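Local atomic coordinates of tryptophan synthase alpha chain (Chlamydia trachomatis, PDB entry 6V82), a protein that probably cleaves indoleglycerol phosphate to indole and glyceraldehyde 3-phosphate, as the alpha subunit of tryptophan synthase in the last step of tryptophan biosynthesis. Residues S73-L77 with Y108-L112; K33-Q37 with F86-V90; Y173-C177 with E190-V194. One frame throughout, in Å; residues are numbered along the deposited sequence.

Contact 1 of 3, residues S73-L77 with Y108-L112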
loop_
_atom_site.group_PDB
_atom_site.type_symbol
_atom_site.label_atom_id
_atom_site.label_comp_id
_atom_site.label_asym_id
_atom_site.label_seq_id
_atom_site.Cartn_x
_atom_site.Cartn_y
_atom_site.Cartn_z
ATOM N N SER A 73 27.604 -21.092 -31.216
ATOM C CA SER A 73 27.884 -20.745 -32.604
ATOM C C SER A 73 28.882 -21.714 -33.235
ATOM O O SER A 73 28.921 -21.836 -34.463
ATOM C CB SER A 73 28.390 -19.305 -32.701
ATOM O OG SER A 73 29.551 -19.114 -31.913
ATOM N N GLU A 74 29.664 -22.425 -32.419
ATOM C CA GLU A 74 30.620 -23.415 -32.896
ATOM C C GLU A 74 29.982 -24.777 -33.170
ATOM O O GLU A 74 30.290 -25.395 -34.197
ATOM C CB GLU A 74 31.767 -23.566 -31.890
ATOM C CG GLU A 74 32.723 -22.371 -31.826
ATOM C CD GLU A 74 33.363 -22.029 -33.174
ATOM O OE1 GLU A 74 33.931 -22.934 -33.838
ATOM O OE2 GLU A 74 33.296 -20.847 -33.572
ATOM N N THR A 75 29.109 -25.285 -32.280
ATOM C CA THR A 75 28.509 -26.586 -32.568
ATOM C C THR A 75 27.475 -26.492 -33.679
ATOM O O THR A 75 27.168 -27.507 -34.312
ATOM C CB THR A 75 27.862 -27.220 -31.332
ATOM O OG1 THR A 75 26.687 -26.483 -30.971
ATOM C CG2 THR A 75 28.821 -27.267 -30.166
ATOM N N LEU A 76 26.936 -25.297 -33.927
ATOM C CA LEU A 76 26.095 -25.092 -35.102
ATOM C C LEU A 76 26.875 -25.383 -36.383
ATOM O O LEU A 76 26.352 -26.025 -37.303
ATOM C CB LEU A 76 25.544 -23.668 -35.102
ATOM C CG LEU A 76 24.771 -23.218 -36.350
ATOM C CD1 LEU A 76 23.433 -23.936 -36.503
ATOM C CD2 LEU A 76 24.554 -21.725 -36.296
ATOM N N LEU A 77 28.142 -24.950 -36.444
ATOM C CA LEU A 77 29.003 -25.313 -37.564
ATOM C C LEU A 77 29.196 -26.821 -37.644
ATOM O O LEU A 77 29.159 -27.392 -38.741
ATOM C CB LEU A 77 30.356 -24.603 -37.454
ATOM C CG LEU A 77 30.309 -23.079 -37.608
ATOM C CD1 LEU A 77 31.703 -22.505 -37.506
ATOM C CD2 LEU A 77 29.662 -22.681 -38.923
ATOM N N TYR A 108 32.749 -15.241 -39.397
ATOM C CA TYR A 108 31.827 -16.311 -39.049
ATOM C C TYR A 108 30.835 -16.558 -40.175
ATOM O O TYR A 108 30.449 -17.704 -40.432
ATOM C CB TYR A 108 31.102 -15.988 -37.750
ATOM C CG TYR A 108 30.200 -17.106 -37.295
ATOM C CD1 TYR A 108 30.725 -18.248 -36.705
ATOM C CD2 TYR A 108 28.816 -17.028 -37.475
ATOM C CE1 TYR A 108 29.894 -19.280 -36.293
ATOM C CE2 TYR A 108 27.984 -18.049 -37.066
ATOM C CZ TYR A 108 28.532 -19.168 -36.476
ATOM O OH TYR A 108 27.707 -20.180 -36.061
ATOM N N LEU A 109 30.420 -15.496 -40.870
ATOM C CA LEU A 109 29.537 -15.679 -42.019
ATOM C C LEU A 109 30.207 -16.522 -43.097
ATOM O O LEU A 109 29.585 -17.430 -43.662
ATOM C CB LEU A 109 29.119 -14.325 -42.583
ATOM C CG LEU A 109 28.216 -13.494 -41.673
ATOM C CD1 LEU A 109 27.857 -12.192 -42.362
ATOM C CD2 LEU A 109 26.959 -14.279 -41.263
ATOM N N ARG A 110 31.480 -16.234 -43.392
ATOM C CA ARG A 110 32.238 -17.061 -44.322
ATOM C C ARG A 110 32.325 -18.500 -43.839
ATOM O O ARG A 110 32.178 -19.434 -44.637
ATOM C CB ARG A 110 33.641 -16.488 -44.529
ATOM C CG ARG A 110 33.666 -15.300 -45.470
ATOM C CD ARG A 110 35.075 -14.865 -45.797
ATOM N NE ARG A 110 35.712 -14.274 -44.630
ATOM C CZ ARG A 110 35.986 -12.984 -44.514
ATOM N NH1 ARG A 110 36.561 -12.525 -43.404
ATOM N NH2 ARG A 110 35.695 -12.161 -45.519
ATOM N N ARG A 111 32.554 -18.704 -42.538
ATOM C CA ARG A 111 32.607 -20.067 -42.020
ATOM C C ARG A 111 31.264 -20.774 -42.180
ATOM O O ARG A 111 31.227 -21.982 -42.445
ATOM C CB ARG A 111 33.065 -20.060 -40.555
ATOM C CG ARG A 111 34.521 -19.601 -40.362
ATOM C CD ARG A 111 34.878 -19.445 -38.873
ATOM N NE ARG A 111 35.081 -20.745 -38.235
ATOM C CZ ARG A 111 34.686 -21.066 -37.002
ATOM N NH1 ARG A 111 34.031 -20.178 -36.245
ATOM N NH2 ARG A 111 34.930 -22.295 -36.534
ATOM N N LEU A 112 30.155 -20.043 -42.055
ATOM C CA LEU A 112 28.843 -20.647 -42.286
ATOM C C LEU A 112 28.696 -21.097 -43.736
ATOM O O LEU A 112 28.286 -22.233 -44.014
ATOM C CB LEU A 112 27.739 -19.656 -41.932
ATOM C CG LEU A 112 27.383 -19.411 -40.471
ATOM C CD1 LEU A 112 26.482 -18.181 -40.403
ATOM C CD2 LEU A 112 26.690 -20.627 -39.872
#
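R111 grips E74 end-on: NH1 lies 2.9 Å from OE2 of E74 and NH2 lies equally close to OE1, two almost straight bonds that each use the syn lone pair. Carboxylate and guanidinium are nearly coplanar, their planes 9° apart. CD1 of L77 rests over one face of the R111 guanidinium, 3.4 Å from CZ, while its other methyl, CD2, packs 3.7 Å from CD2 of L112. The Y108 ring lies alongside L77, pointing in the opposite sense, and gives its hydroxyl to the backbone, OH to O of S73 at 2.6 Å, in the carbonyl plane and on a lone pair. With CG anti to the backbone N (chi1 -176°), Y108 sends its ring across the gap between helices 73-84 and 106-115, whose local axes are 11.1 Å apart and 23° from parallel. CD2 of L76 lies 3.5 Å from OH of Y108. Behind this layer L76 and L112 both rest on L94 of strand 92-96, and OG of S73 bonds to an acidic side chain of another protein's chain. Two neighbouring helices of the barrel wall are thus joined by a bidentate salt bridge with leucine side chains packed beneath it. The paired bonds hold the two groups nearly coplanar and fix their rotation, and the leucine methyl beneath probably strengthens the ion pair by keeping water from that face of the guanidinium.

Contact 2 of 3, residues K33-Q37 with F86-V90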
loop_
_atom_site.group_PDB
_atom_site.type_symbol
_atom_site.label_atom_id
_atom_site.label_comp_id
_atom_site.label_asym_id
_atom_site.label_seq_id
_atom_site.Cartn_x
_atom_site.Cartn_y
_atom_site.Cartn_z
ATOM N N LYS A 33 18.999 -35.776 -41.532
ATOM C CA LYS A 33 19.028 -36.903 -42.461
ATOM C C LYS A 33 17.636 -37.487 -42.653
ATOM O O LYS A 33 17.227 -37.785 -43.779
ATOM C CB LYS A 33 19.974 -37.999 -41.968
ATOM C CG LYS A 33 21.456 -37.704 -42.082
ATOM C CD LYS A 33 22.268 -38.931 -41.669
ATOM C CE LYS A 33 23.611 -38.538 -41.037
ATOM N NZ LYS A 33 24.455 -39.731 -40.699
ATOM N N ALA A 34 16.895 -37.656 -41.553
ATOM C CA ALA A 34 15.581 -38.286 -41.621
ATOM C C ALA A 34 14.617 -37.460 -42.462
ATOM O O ALA A 34 13.793 -38.018 -43.204
ATOM C CB ALA A 34 15.035 -38.493 -40.207
ATOM N N LEU A 35 14.709 -36.129 -42.370
ATOM C CA LEU A 35 13.805 -35.279 -43.142
ATOM C C LEU A 35 14.161 -35.311 -44.621
ATOM O O LEU A 35 13.275 -35.308 -45.485
ATOM C CB LEU A 35 13.838 -33.836 -42.620
ATOM C CG LEU A 35 13.235 -33.587 -41.238
ATOM C CD1 LEU A 35 13.120 -32.113 -40.993
ATOM C CD2 LEU A 35 11.888 -34.277 -41.142
ATOM N N ILE A 36 15.457 -35.334 -44.925
ATOM C CA ILE A 36 15.895 -35.408 -46.311
ATOM C C ILE A 36 15.431 -36.716 -46.935
ATOM O O ILE A 36 14.846 -36.726 -48.024
ATOM C CB ILE A 36 17.422 -35.235 -46.391
ATOM C CG1 ILE A 36 17.788 -33.801 -46.010
ATOM C CG2 ILE A 36 17.926 -35.582 -47.775
ATOM C CD1 ILE A 36 19.262 -33.592 -45.853
ATOM N N GLN A 37 15.638 -37.835 -46.234
ATOM C CA GLN A 37 15.157 -39.117 -46.744
ATOM C C GLN A 37 13.645 -39.139 -46.855
ATOM O O GLN A 37 13.095 -39.887 -47.672
ATOM C CB GLN A 37 15.618 -40.256 -45.843
ATOM C CG GLN A 37 17.109 -40.356 -45.731
ATOM C CD GLN A 37 17.530 -41.379 -44.715
ATOM O OE1 GLN A 37 17.085 -41.347 -43.563
ATOM N NE2 GLN A 37 18.388 -42.308 -45.133
ATOM N N PHE A 86 26.434 -35.811 -45.198
ATOM C CA PHE A 86 25.399 -36.711 -45.676
ATOM C C PHE A 86 24.894 -36.317 -47.060
ATOM O O PHE A 86 24.747 -37.170 -47.939
ATOM C CB PHE A 86 24.232 -36.739 -44.676
ATOM C CG PHE A 86 23.072 -37.561 -45.134
ATOM C CD1 PHE A 86 23.185 -38.942 -45.236
ATOM C CD2 PHE A 86 21.875 -36.958 -45.479
ATOM C CE1 PHE A 86 22.115 -39.718 -45.672
ATOM C CE2 PHE A 86 20.789 -37.724 -45.905
ATOM C CZ PHE A 86 20.909 -39.106 -46.005
ATOM N N ASN A 87 24.638 -35.029 -47.273
ATOM C CA ASN A 87 23.993 -34.567 -48.494
ATOM C C ASN A 87 24.493 -33.161 -48.792
ATOM O O ASN A 87 24.384 -32.267 -47.944
ATOM C CB ASN A 87 22.461 -34.588 -48.336
ATOM C CG ASN A 87 21.719 -34.279 -49.636
ATOM O OD1 ASN A 87 21.930 -33.235 -50.251
ATOM N ND2 ASN A 87 20.839 -35.189 -50.050
ATOM N N GLN A 88 25.029 -32.970 -49.998
ATOM C CA GLN A 88 25.581 -31.686 -50.413
ATOM C C GLN A 88 24.762 -31.017 -51.521
ATOM O O GLN A 88 25.250 -30.096 -52.181
ATOM C CB GLN A 88 27.040 -31.877 -50.833
ATOM C CG GLN A 88 27.966 -32.086 -49.629
ATOM C CD GLN A 88 29.329 -32.669 -49.996
ATOM O OE1 GLN A 88 29.994 -32.193 -50.919
ATOM N NE2 GLN A 88 29.753 -33.704 -49.264
ATOM N N GLU A 89 23.517 -31.447 -51.720
ATOM C CA GLU A 89 22.596 -30.878 -52.704
ATOM C C GLU A 89 21.479 -30.061 -52.070
ATOM O O GLU A 89 21.158 -28.979 -52.558
ATOM C CB GLU A 89 21.975 -32.004 -53.539
ATOM C CG GLU A 89 21.869 -31.755 -55.037
ATOM C CD GLU A 89 21.541 -33.048 -55.819
ATOM O OE1 GLU A 89 22.345 -33.459 -56.703
ATOM O OE2 GLU A 89 20.481 -33.660 -55.527
ATOM N N VAL A 90 20.879 -30.568 -50.997
ATOM C CA VAL A 90 19.765 -29.943 -50.291
ATOM C C VAL A 90 20.152 -28.566 -49.768
ATOM O O VAL A 90 21.103 -28.443 -48.984
ATOM C CB VAL A 90 19.287 -30.835 -49.138
ATOM C CG1 VAL A 90 18.278 -30.103 -48.303
ATOM C CG2 VAL A 90 18.678 -32.120 -49.695
#
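K33 lays its aliphatic chain over one face of the F86 ring. CG of K33 sits 3.6 Å from the ring centroid and 18° off the normal, a CH-pi contact displaced a little toward the rim, and CD of K33 continues across the same face to 3.7 Å from CD1 of F86. The lysine chain leaves with CG beside its own backbone N and is slightly bent at chi3 (-149°) as it runs on past the ring; NZ makes a long, weak ion pair with E30. With chi1 at 176° the F86 ring swings away from its own N and out to helix 25-37, where it meets three residues. CG2 of I36 touches the edge of the ring, 4.0 Å from CE2 of F86, and CG of Q37 comes within 4.0 Å of CZ of F86, its amide standing almost perpendicular to the ring. I36 also meets V90 tip to tip, CG2 to CG2 at 4.0 Å, and passes ND2 of N87 at 3.7 Å. N87 turns its other amide atom back into the loop: OD1 accepts from N of E89 at 2.8 Å, closing an Asx turn, and from N of V90, the two donors arriving from opposite faces of the carbonyl plane. R84 gathers the loop further by bonding to O of N87 and O of V90. No hydrogen bond crosses between the segments, so adhesion here is by dispersion and C-H contact, while the polar groups of N87 and R84 shape the loop that presents F86 and V90 to the helix.

Contact 3 of 3, residues Y173-C177 with E190-V194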
loop_
_atom_site.group_PDB
_atom_site.type_symbol
_atom_site.label_atom_id
_atom_site.label_comp_id
_atom_site.label_asym_id
_atom_site.label_seq_id
_atom_site.Cartn_x
_atom_site.Cartn_y
_atom_site.Cartn_z
ATOM N N TYR A 173 9.846 -15.194 -48.679
ATOM C CA TYR A 173 8.702 -15.614 -47.901
ATOM C C TYR A 173 7.616 -14.550 -47.974
ATOM O O TYR A 173 7.894 -13.348 -48.003
ATOM C CB TYR A 173 9.092 -15.848 -46.453
ATOM C CG TYR A 173 9.723 -17.180 -46.165
ATOM C CD1 TYR A 173 9.061 -18.358 -46.463
ATOM C CD2 TYR A 173 10.960 -17.261 -45.538
ATOM C CE1 TYR A 173 9.624 -19.579 -46.173
ATOM C CE2 TYR A 173 11.528 -18.474 -45.237
ATOM C CZ TYR A 173 10.856 -19.633 -45.559
ATOM O OH TYR A 173 11.418 -20.855 -45.269
ATOM N N TYR A 174 6.371 -15.008 -47.995
ATOM C CA TYR A 174 5.208 -14.142 -48.091
ATOM C C TYR A 174 4.240 -14.503 -46.977
ATOM O O TYR A 174 3.943 -15.684 -46.775
ATOM C CB TYR A 174 4.542 -14.293 -49.457
ATOM C CG TYR A 174 3.506 -13.251 -49.718
ATOM C CD1 TYR A 174 2.183 -13.467 -49.361
ATOM C CD2 TYR A 174 3.845 -12.042 -50.307
ATOM C CE1 TYR A 174 1.221 -12.516 -49.585
ATOM C CE2 TYR A 174 2.884 -11.073 -50.541
ATOM C CZ TYR A 174 1.568 -11.319 -50.176
ATOM O OH TYR A 174 0.585 -10.375 -50.392
ATOM N N ILE A 175 3.769 -13.497 -46.244
ATOM C CA ILE A 175 2.797 -13.705 -45.168
ATOM C C ILE A 175 1.475 -13.068 -45.570
ATOM O O ILE A 175 1.271 -11.874 -45.315
ATOM C CB ILE A 175 3.272 -13.108 -43.835
ATOM C CG1 ILE A 175 4.784 -13.229 -43.685
ATOM C CG2 ILE A 175 2.567 -13.793 -42.683
ATOM C CD1 ILE A 175 5.314 -12.483 -42.489
ATOM N N PRO A 176 0.558 -13.802 -46.184
ATOM C CA PRO A 176 -0.677 -13.188 -46.684
ATOM C C PRO A 176 -1.702 -12.965 -45.576
ATOM O O PRO A 176 -1.523 -13.379 -44.429
ATOM C CB PRO A 176 -1.182 -14.201 -47.716
ATOM C CG PRO A 176 -0.625 -15.506 -47.256
ATOM C CD PRO A 176 0.687 -15.215 -46.582
ATOM N N CYS A 177 -2.786 -12.283 -45.956
ATOM C CA CYS A 177 -3.915 -11.949 -45.079
ATOM C C CYS A 177 -4.261 -13.046 -44.079
ATOM O O CYS A 177 -5.244 -13.764 -44.258
ATOM C CB CYS A 177 -5.161 -11.638 -45.921
ATOM S SG CYS A 177 -5.431 -9.895 -46.336
ATOM N N GLU A 190 -2.716 -12.631 -56.307
ATOM C CA GLU A 190 -1.947 -11.902 -55.306
ATOM C C GLU A 190 -0.472 -12.315 -55.313
ATOM O O GLU A 190 0.424 -11.461 -55.272
ATOM C CB GLU A 190 -2.603 -12.135 -53.942
ATOM C CG GLU A 190 -1.702 -11.975 -52.754
ATOM C CD GLU A 190 -1.559 -10.540 -52.339
ATOM O OE1 GLU A 190 -2.279 -10.116 -51.409
ATOM O OE2 GLU A 190 -0.726 -9.834 -52.946
ATOM N N PHE A 191 -0.200 -13.622 -55.390
ATOM C CA PHE A 191 1.179 -14.101 -55.430
ATOM C C PHE A 191 1.850 -13.802 -56.765
ATOM O O PHE A 191 3.068 -13.582 -56.809
ATOM C CB PHE A 191 1.225 -15.607 -55.157
ATOM C CG PHE A 191 1.399 -15.960 -53.708
ATOM C CD1 PHE A 191 2.504 -16.687 -53.288
ATOM C CD2 PHE A 191 0.468 -15.564 -52.767
ATOM C CE1 PHE A 191 2.672 -17.014 -51.951
ATOM C CE2 PHE A 191 0.629 -15.891 -51.427
ATOM C CZ PHE A 191 1.732 -16.612 -51.019
ATOM N N ARG A 192 1.084 -13.804 -57.861
ATOM C CA ARG A 192 1.679 -13.596 -59.178
ATOM C C ARG A 192 2.243 -12.189 -59.317
ATOM O O ARG A 192 3.341 -12.008 -59.858
ATOM C CB ARG A 192 0.650 -13.865 -60.275
ATOM C CG ARG A 192 1.097 -13.437 -61.674
ATOM C CD ARG A 192 -0.079 -13.402 -62.639
ATOM N NE ARG A 192 -0.161 -12.134 -63.364
ATOM C CZ ARG A 192 -0.736 -11.029 -62.890
ATOM N NH1 ARG A 192 -1.280 -11.019 -61.680
ATOM N NH2 ARG A 192 -0.763 -9.926 -63.628
ATOM N N LYS A 193 1.507 -11.181 -58.842
ATOM C CA LYS A 193 2.018 -9.817 -58.910
ATOM C C LYS A 193 3.308 -9.681 -58.111
ATOM O O LYS A 193 4.269 -9.053 -58.575
ATOM C CB LYS A 193 0.956 -8.827 -58.425
ATOM C CG LYS A 193 -0.247 -8.714 -59.368
ATOM C CD LYS A 193 -0.933 -7.356 -59.266
ATOM C CE LYS A 193 -2.006 -7.206 -60.327
ATOM N NZ LYS A 193 -2.515 -5.810 -60.399
ATOM N N VAL A 194 3.360 -10.293 -56.923
ATOM C CA VAL A 194 4.593 -10.302 -56.136
ATOM C C VAL A 194 5.695 -11.035 -56.888
ATOM O O VAL A 194 6.809 -10.522 -57.044
ATOM C CB VAL A 194 4.343 -10.931 -54.757
ATOM C CG1 VAL A 194 5.637 -11.054 -53.986
ATOM C CG2 VAL A 194 3.335 -10.104 -53.984
#
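Y174 overlaps the ring of F191 obliquely, with centroids 4.8 Å apart and planes inclined at 56°; the closest carbons are CD1 of Y174 and CE2 of F191, at 3.5 Å. V194, one helical turn on, brings CG2 to 3.6 Å from CE2 of Y174; F191 and V194 thus meet the tyrosine ring at different carbons, both from the same side of its plane. CG of Y174 is trans to the backbone N (chi1 -169°), which carries the ring out of strand 172-175 to helix 187-198. At its far end OH lies 2.9 Å from OE2 of E190, whose chain crosses the tyrosine at about a right angle and bends at chi2 to bring the carboxylate there. P176 adds a looser touch, its CG 4.4 Å from CE2 of F191 at the edge of the phenylalanine ring. Neighbouring strands complete the layer: I202 packs on Y174, F191 and V194, and I152 on Y174 and V194, while Y220 meets F191 edge to face. On the reverse side of the strand, Y173 points away from the helix and its OH bonds to E44, a predicted active-site residue. Strand and helix run 139° apart in direction. A strand followed by a helix packed on its outer face is the beta-alpha unit from which a TIM barrel is built, consistent with the TrpA family.

All three contacts belong to one TIM barrel and lie well outside its centre, joining the outer helices to each other, to a loop and to a strand. Contacts 1 and 2 interlock along the chain, and helix 73-84 of contact 1 leads into the loop of contact 2; their centres are 19 Å apart. Contact 3 closes later and lies across the chain's centre from both, its centre 32 Å from that of contact 1 and 29 Å from that of contact 2. None touches another. Predicted active-site residue E44 is their common reference point: side chains of L76 and V90 are about 11 and 10 Å from it, and the strand of contact 3 also reaches it.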